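Local coordinates for protein spectinomycin phosphotransferase (Legionella pneumophila, PDB 3I1A) that probably transfers a phosphate group from a nucleotide to the antibiotic spectinomycin, a kinase-like reaction that confers resistance on the bacterium, at residues L11-L14 and L15-Y19; Q111-G115 and K116-Q120. All blocks are in the same frame, centred on the assembly; numbering follows the deposited sequence.

Contact 1: L11-L14 and L15-Y19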
ATOM      1  N   LEU A  11     -23.442 -15.220  10.026  1.00 23.61           N
ATOM      2  CA  LEU A  11     -22.734 -15.399   8.756  1.00 25.20           C
ATOM      3  C   LEU A  11     -23.082 -16.705   8.109  1.00 26.34           C
ATOM      4  O   LEU A  11     -22.982 -16.846   6.883  1.00 26.84           O
ATOM      5  CB  LEU A  11     -21.212 -15.360   8.941  1.00 24.37           C
ATOM      6  CG  LEU A  11     -20.546 -13.996   8.811  1.00 23.75           C
ATOM      7  CD1 LEU A  11     -19.068 -14.189   9.028  1.00 21.87           C
ATOM      8  CD2 LEU A  11     -20.790 -13.384   7.422  1.00 21.88           C
ATOM      9  N   ILE A  12     -23.456 -17.685   8.919  1.00 26.50           N
ATOM     10  CA  ILE A  12     -23.806 -18.967   8.358  1.00 28.00           C
ATOM     11  C   ILE A  12     -24.969 -18.744   7.426  1.00 26.48           C
ATOM     12  O   ILE A  12     -24.896 -19.120   6.259  1.00 24.83           O
ATOM     13  CB  ILE A  12     -24.184 -20.001   9.429  1.00 30.36           C
ATOM     14  CG1 ILE A  12     -22.962 -20.303  10.302  1.00 31.04           C
ATOM     15  CG2 ILE A  12     -24.686 -21.280   8.760  1.00 30.22           C
ATOM     16  CD1 ILE A  12     -23.256 -21.246  11.449  1.00 33.38           C
ATOM     17  N   GLU A  13     -26.029 -18.108   7.925  1.00 24.48           N
ATOM     18  CA  GLU A  13     -27.191 -17.845   7.084  1.00 24.23           C
ATOM     19  C   GLU A  13     -26.849 -16.988   5.881  1.00 21.21           C
ATOM     20  O   GLU A  13     -27.270 -17.283   4.773  1.00 21.75           O
ATOM     21  CB  GLU A  13     -28.312 -17.134   7.868  1.00 28.43           C
ATOM     22  CG  GLU A  13     -29.486 -16.649   6.967  1.00 34.10           C
ATOM     23  CD  GLU A  13     -30.599 -15.898   7.729  1.00 37.41           C
ATOM     24  OE1 GLU A  13     -31.195 -16.486   8.666  1.00 39.30           O
ATOM     25  OE2 GLU A  13     -30.891 -14.723   7.383  1.00 38.58           O
ATOM     26  N   LEU A  14     -26.106 -15.904   6.095  1.00 20.51           N
ATOM     27  CA  LEU A  14     -25.763 -15.016   4.990  1.00 19.00           C
ATOM     28  C   LEU A  14     -24.892 -15.651   3.903  1.00 17.66           C
ATOM     29  O   LEU A  14     -25.097 -15.406   2.702  1.00 17.24           O
ATOM     30  CB  LEU A  14     -25.089 -13.754   5.528  1.00 20.08           C
ATOM     31  CG  LEU A  14     -26.050 -12.917   6.380  1.00 22.06           C
ATOM     32  CD1 LEU A  14     -25.277 -11.883   7.187  1.00 24.40           C
ATOM     33  CD2 LEU A  14     -27.057 -12.250   5.476  1.00 23.00           C
ATOM     34  N   LEU A  15     -23.896 -16.438   4.300  1.00 17.21           N
ATOM     35  CA  LEU A  15     -23.069 -17.061   3.291  1.00 17.50           C
ATOM     36  C   LEU A  15     -23.884 -18.112   2.521  1.00 18.40           C
ATOM     37  O   LEU A  15     -23.697 -18.284   1.321  1.00 19.39           O
ATOM     38  CB  LEU A  15     -21.812 -17.673   3.935  1.00 18.12           C
ATOM     39  CG  LEU A  15     -20.872 -16.545   4.430  1.00 20.03           C
ATOM     40  CD1 LEU A  15     -19.640 -17.128   5.110  1.00 20.39           C
ATOM     41  CD2 LEU A  15     -20.433 -15.688   3.257  1.00 24.70           C
ATOM     42  N   LYS A  16     -24.804 -18.800   3.191  1.00 19.76           N
ATOM     43  CA  LYS A  16     -25.602 -19.782   2.459  1.00 21.01           C
ATOM     44  C   LYS A  16     -26.508 -19.085   1.448  1.00 21.49           C
ATOM     45  O   LYS A  16     -26.509 -19.406   0.264  1.00 22.62           O
ATOM     46  CB  LYS A  16     -26.467 -20.614   3.410  1.00 23.76           C
ATOM     47  CG  LYS A  16     -27.270 -21.713   2.694  1.00 25.87           C
ATOM     48  CD  LYS A  16     -26.347 -22.583   1.862  1.00 28.87           C
ATOM     49  CE  LYS A  16     -27.088 -23.760   1.216  1.00 31.51           C
ATOM     50  NZ  LYS A  16     -27.297 -24.868   2.185  1.00 31.34           N
ATOM     51  N   VAL A  17     -27.271 -18.116   1.934  1.00 22.47           N
ATOM     52  CA  VAL A  17     -28.203 -17.368   1.096  1.00 24.56           C
ATOM     53  C   VAL A  17     -27.573 -16.671  -0.107  1.00 24.87           C
ATOM     54  O   VAL A  17     -27.995 -16.878  -1.252  1.00 24.34           O
ATOM     55  CB  VAL A  17     -28.961 -16.323   1.956  1.00 25.46           C
ATOM     56  CG1 VAL A  17     -29.724 -15.327   1.078  1.00 27.65           C
ATOM     57  CG2 VAL A  17     -29.933 -17.034   2.884  1.00 26.16           C
ATOM     58  N   HIS A  18     -26.531 -15.883   0.134  1.00 23.57           N
ATOM     59  CA  HIS A  18     -25.917 -15.102  -0.934  1.00 21.11           C
ATOM     60  C   HIS A  18     -24.788 -15.704  -1.729  1.00 19.68           C
ATOM     61  O   HIS A  18     -24.474 -15.226  -2.817  1.00 18.73           O
ATOM     62  CB  HIS A  18     -25.449 -13.765  -0.340  1.00 22.76           C
ATOM     63  CG  HIS A  18     -26.549 -12.994   0.308  1.00 25.44           C
ATOM     64  ND1 HIS A  18     -27.561 -12.401  -0.416  1.00 27.21           N
ATOM     65  CD2 HIS A  18     -26.822 -12.747   1.610  1.00 25.54           C
ATOM     66  CE1 HIS A  18     -28.411 -11.823   0.412  1.00 26.64           C
ATOM     67  NE2 HIS A  18     -27.987 -12.019   1.648  1.00 28.48           N
ATOM     68  N   TYR A  19     -24.152 -16.729  -1.176  1.00 16.22           N
ATOM     69  CA  TYR A  19     -23.022 -17.358  -1.834  1.00 18.15           C
ATOM     70  C   TYR A  19     -23.223 -18.847  -2.090  1.00 18.23           C
ATOM     71  O   TYR A  19     -22.455 -19.459  -2.849  1.00 20.96           O
ATOM     72  CB  TYR A  19     -21.759 -17.162  -0.986  1.00 15.09           C
ATOM     73  CG  TYR A  19     -21.280 -15.720  -0.912  1.00 15.96           C
ATOM     74  CD1 TYR A  19     -21.790 -14.837   0.032  1.00 16.21           C
ATOM     75  CD2 TYR A  19     -20.312 -15.252  -1.803  1.00 16.81           C
ATOM     76  CE1 TYR A  19     -21.330 -13.494   0.090  1.00 17.10           C
ATOM     77  CE2 TYR A  19     -19.858 -13.937  -1.761  1.00 16.55           C
ATOM     78  CZ  TYR A  19     -20.365 -13.067  -0.818  1.00 16.33           C
ATOM     79  OH  TYR A  19     -19.881 -11.767  -0.798  1.00 17.49           O
TER
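With CG of Leu-14 turned anti to its own carbonyl carbon (chi1 -66°) and CG of His-18 set the same way (chi1 -57°), the two side chains leave the helix side by side and point in one direction. The leucine reaches the imidazole with one methyl, CD2, which lies in the plane of the ring at its edge, 3.9 Å from CD2 of His-18. A face of the same ring is covered from within its own segment: CG1 of Val-17 stands over the ring centre, 3.7 Å above the plane. The histidine is thus flanked by aliphatic carbon both at an edge and over a face. Val-17 and Glu-13, one turn earlier, also run side by side, CG2 of Val-17 lying 4.1 Å from CG of Glu-13, a light contact on the exposed side of the helix. All of this belongs to helix 10-19, which packs against the antiparallel sheet of the kinase-like N-terminal lobe. Its inner side carries Leu-11 and Leu-15, which touch Tyr-40 and Ala-42 of strand 38-43, respectively, and Leu-14 and Tyr-19, which both rest on Ile-97 of strand 95-101. Between the two inner leucines the side-chain contact is loose, CD2 of Leu-11 lying 4.4 Å from CG of Leu-15. The backbone holds them more firmly: Leu-15 N donates to Leu-11 O at 2.8 Å, and the steps from Ile-12 to Lys-16, Glu-13 to Val-17 and Leu-14 to His-18 repeat the alpha-helical pattern. The bond from Val-17 N to Glu-13 O is nearly straight, with an angle of 173° at the hydrogen. Lys-16 carries its amine to a salt bridge with Asp-22, just beyond the C-terminal end of the helix.

Contact 2: Q111-G115 and K116-Q120; sequences QNLTG and KQWKQ
Thr-114 and Gln-117 grip each other in a capping box at the start of helix 115-129, with Thr-114 as the N-cap. Its OG1 occupies the position between the backbone N and the carbonyl carbon (chi1 61°), facing into the first turn, where OG1 of Thr-114 accepts from Gln-117 N at 3.1 Å. In return, the extended Gln-117 side chain reaches back so that OE1 takes the Thr-114 N-H, with N and OE1 2.9 Å apart; this bond is nearly straight at the hydrogen, although the donor is tilted 28° from the amide's carbonyl plane. The other end of that amide, NE2, is bonded to the backbone O of Glu-224, so both ends of the group are held.

Close apolar packing adjoins the box, where Leu-113 crosses Trp-118 at about a right angle. CB of Leu-113 makes a CH-pi contact over the five-membered ring of Trp-118, 3.7 Å from its centroid, while CD1 of the leucine lies over the middle of the indole. Trp-254 also meets this indole, and Val-220 of strand 218-220 touches both Leu-113 and Gln-117, setting the helix start against that strand within the C-terminal lobe. The solvent side is looser: Lys-116, fully extended and exposed, touches the cap through its CB, which lies near Thr-114 OG1. One water lies within hydrogen-bonding distance of both Asn-112 O and Gln-117 OE1. A second water sits in the indole plane at its edge and accepts from Trp-118 NE1 at 2.9 Å.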
ATOM      1  N   GLN A 111       9.711 -14.045   1.496  1.00 25.55           N
ATOM      2  CA  GLN A 111      10.259 -14.904   0.456  1.00 26.88           C
ATOM      3  C   GLN A 111      10.615 -14.065  -0.763  1.00 27.64           C
ATOM      4  O   GLN A 111       9.731 -13.595  -1.470  1.00 29.15           O
ATOM      5  CB  GLN A 111       9.214 -15.957   0.072  1.00 26.45           C
ATOM      6  CG  GLN A 111       9.644 -16.903  -1.016  1.00 29.29           C
ATOM      7  CD  GLN A 111       8.643 -18.020  -1.215  1.00 28.81           C
ATOM      8  OE1 GLN A 111       8.098 -18.207  -2.304  1.00 32.30           O
ATOM      9  NE2 GLN A 111       8.388 -18.769  -0.152  1.00 30.64           N
ATOM     10  N   ASN A 112      11.904 -13.878  -1.010  1.00 26.44           N
ATOM     11  CA  ASN A 112      12.317 -13.087  -2.165  1.00 26.14           C
ATOM     12  C   ASN A 112      11.834 -13.660  -3.489  1.00 22.81           C
ATOM     13  O   ASN A 112      11.824 -14.883  -3.689  1.00 21.72           O
ATOM     14  CB  ASN A 112      13.829 -12.952  -2.188  1.00 28.79           C
ATOM     15  CG  ASN A 112      14.356 -12.371  -0.908  1.00 32.00           C
ATOM     16  OD1 ASN A 112      13.819 -11.386  -0.396  1.00 33.94           O
ATOM     17  ND2 ASN A 112      15.402 -12.988  -0.364  1.00 34.97           N
ATOM     18  N   LEU A 113      11.436 -12.769  -4.395  1.00 22.03           N
ATOM     19  CA  LEU A 113      10.947 -13.185  -5.705  1.00 19.34           C
ATOM     20  C   LEU A 113      12.026 -13.843  -6.561  1.00 18.88           C
ATOM     21  O   LEU A 113      13.189 -13.444  -6.518  1.00 19.90           O
ATOM     22  CB  LEU A 113      10.399 -11.980  -6.476  1.00 18.48           C
ATOM     23  CG  LEU A 113       9.279 -11.159  -5.838  1.00 19.85           C
ATOM     24  CD1 LEU A 113       8.688 -10.226  -6.898  1.00 18.06           C
ATOM     25  CD2 LEU A 113       8.200 -12.064  -5.278  1.00 22.42           C
ATOM     26  N   THR A 114      11.624 -14.856  -7.325  1.00 18.75           N
ATOM     27  CA  THR A 114      12.526 -15.536  -8.242  1.00 19.92           C
ATOM     28  C   THR A 114      12.613 -14.633  -9.494  1.00 20.24           C
ATOM     29  O   THR A 114      11.833 -13.701  -9.648  1.00 18.26           O
ATOM     30  CB  THR A 114      11.970 -16.888  -8.677  1.00 20.27           C
ATOM     31  OG1 THR A 114      10.724 -16.694  -9.358  1.00 19.88           O
ATOM     32  CG2 THR A 114      11.750 -17.796  -7.470  1.00 20.67           C
ATOM     33  N   GLY A 115      13.552 -14.923 -10.385  1.00 20.29           N
ATOM     34  CA  GLY A 115      13.663 -14.122 -11.596  1.00 20.81           C
ATOM     35  C   GLY A 115      12.373 -14.199 -12.384  1.00 19.00           C
ATOM     36  O   GLY A 115      11.885 -13.197 -12.928  1.00 19.24           O
ATOM     37  N   LYS A 116      11.810 -15.403 -12.456  1.00 19.95           N
ATOM     38  CA  LYS A 116      10.563 -15.617 -13.179  1.00 19.66           C
ATOM     39  C   LYS A 116       9.444 -14.755 -12.583  1.00 19.64           C
ATOM     40  O   LYS A 116       8.665 -14.109 -13.316  1.00 18.38           O
ATOM     41  CB  LYS A 116      10.209 -17.100 -13.130  1.00 21.96           C
ATOM     42  CG  LYS A 116       8.973 -17.480 -13.907  1.00 26.66           C
ATOM     43  CD  LYS A 116       8.847 -18.995 -13.969  1.00 29.60           C
ATOM     44  CE  LYS A 116       7.719 -19.423 -14.880  1.00 31.56           C
ATOM     45  NZ  LYS A 116       7.594 -20.900 -14.845  1.00 33.75           N
ATOM     46  N   GLN A 117       9.385 -14.702 -11.254  1.00 19.02           N
ATOM     47  CA  GLN A 117       8.374 -13.886 -10.580  1.00 16.95           C
ATOM     48  C   GLN A 117       8.614 -12.386 -10.774  1.00 15.08           C
ATOM     49  O   GLN A 117       7.669 -11.610 -10.811  1.00 16.45           O
ATOM     50  CB  GLN A 117       8.311 -14.263  -9.091  1.00 18.24           C
ATOM     51  CG  GLN A 117       7.837 -15.696  -8.901  1.00 19.62           C
ATOM     52  CD  GLN A 117       8.066 -16.262  -7.498  1.00 19.55           C
ATOM     53  OE1 GLN A 117       8.929 -15.805  -6.764  1.00 19.67           O
ATOM     54  NE2 GLN A 117       7.305 -17.287  -7.150  1.00 22.54           N
ATOM     55  N   TRP A 118       9.866 -11.966 -10.893  1.00 14.41           N
ATOM     56  CA  TRP A 118      10.142 -10.552 -11.109  1.00 14.39           C
ATOM     57  C   TRP A 118       9.602 -10.184 -12.490  1.00 16.45           C
ATOM     58  O   TRP A 118       9.007  -9.133 -12.657  1.00 14.23           O
ATOM     59  CB  TRP A 118      11.629 -10.250 -11.060  1.00 15.64           C
ATOM     60  CG  TRP A 118      12.110  -9.985  -9.676  1.00 17.06           C
ATOM     61  CD1 TRP A 118      12.897 -10.793  -8.910  1.00 17.65           C
ATOM     62  CD2 TRP A 118      11.852  -8.811  -8.892  1.00 17.40           C
ATOM     63  NE1 TRP A 118      13.154 -10.188  -7.694  1.00 17.69           N
ATOM     64  CE2 TRP A 118      12.523  -8.976  -7.657  1.00 19.08           C
ATOM     65  CE3 TRP A 118      11.129  -7.636  -9.114  1.00 18.55           C
ATOM     66  CZ2 TRP A 118      12.487  -8.006  -6.645  1.00 19.01           C
ATOM     67  CZ3 TRP A 118      11.093  -6.664  -8.104  1.00 20.99           C
ATOM     68  CH2 TRP A 118      11.769  -6.859  -6.887  1.00 19.35           C
ATOM     69  N   LYS A 119       9.812 -11.068 -13.460  1.00 15.65           N
ATOM     70  CA  LYS A 119       9.312 -10.823 -14.805  1.00 15.42           C
ATOM     71  C   LYS A 119       7.788 -10.753 -14.816  1.00 15.34           C
ATOM     72  O   LYS A 119       7.208  -9.860 -15.453  1.00 16.00           O
ATOM     73  CB  LYS A 119       9.799 -11.912 -15.769  1.00 16.16           C
ATOM     74  CG  LYS A 119      11.284 -11.809 -16.059  1.00 19.47           C
ATOM     75  CD  LYS A 119      11.789 -12.893 -17.031  1.00 22.91           C
ATOM     76  CE  LYS A 119      13.322 -12.792 -17.177  1.00 27.95           C
ATOM     77  NZ  LYS A 119      13.939 -13.930 -17.907  1.00 29.07           N
ATOM     78  N   GLN A 120       7.144 -11.682 -14.101  1.00 13.79           N
ATOM     79  CA  GLN A 120       5.683 -11.736 -14.013  1.00 15.34           C
ATOM     80  C   GLN A 120       5.167 -10.446 -13.354  1.00 16.10           C
ATOM     81  O   GLN A 120       4.140  -9.898 -13.768  1.00 15.52           O
ATOM     82  CB  GLN A 120       5.250 -12.950 -13.188  1.00 16.10           C
ATOM     83  CG  GLN A 120       3.747 -13.038 -12.982  1.00 18.48           C
ATOM     84  CD  GLN A 120       3.315 -14.226 -12.141  1.00 18.43           C
ATOM     85  OE1 GLN A 120       4.089 -14.755 -11.312  1.00 20.77           O
ATOM     86  NE2 GLN A 120       2.054 -14.643 -12.320  1.00 21.48           N
TER
HETATM   87  O   HOH W   1       9.884 -16.724  -4.408  1.00 22.64           O
HETATM   88  O   HOH W   2      14.544 -11.238  -5.329  1.00 27.01           O

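Following the chain from the N terminus, contact 1 comes first, within helix 10-19, and is complete before the strands of the N-terminal sheet begin. The chain then builds that sheet, passes the nucleotide-site residues Pro-101, Ile-103 and Asn-107, and enters contact 2, where the loop after strand 95-101 turns into helix 115-129. The two contacts stand in series, neither nested nor crossed, and each joins neighbouring parts of the chain; no long loop is closed. The centres of contact 1 and contact 2 are about 38 Å apart, and the nearest atoms of contact 1 and contact 2 about 24 Å apart. Contact 1 belongs to a helix on the sheet, whereas contact 2 begins a helix near strand 218-220 and helix 257-267.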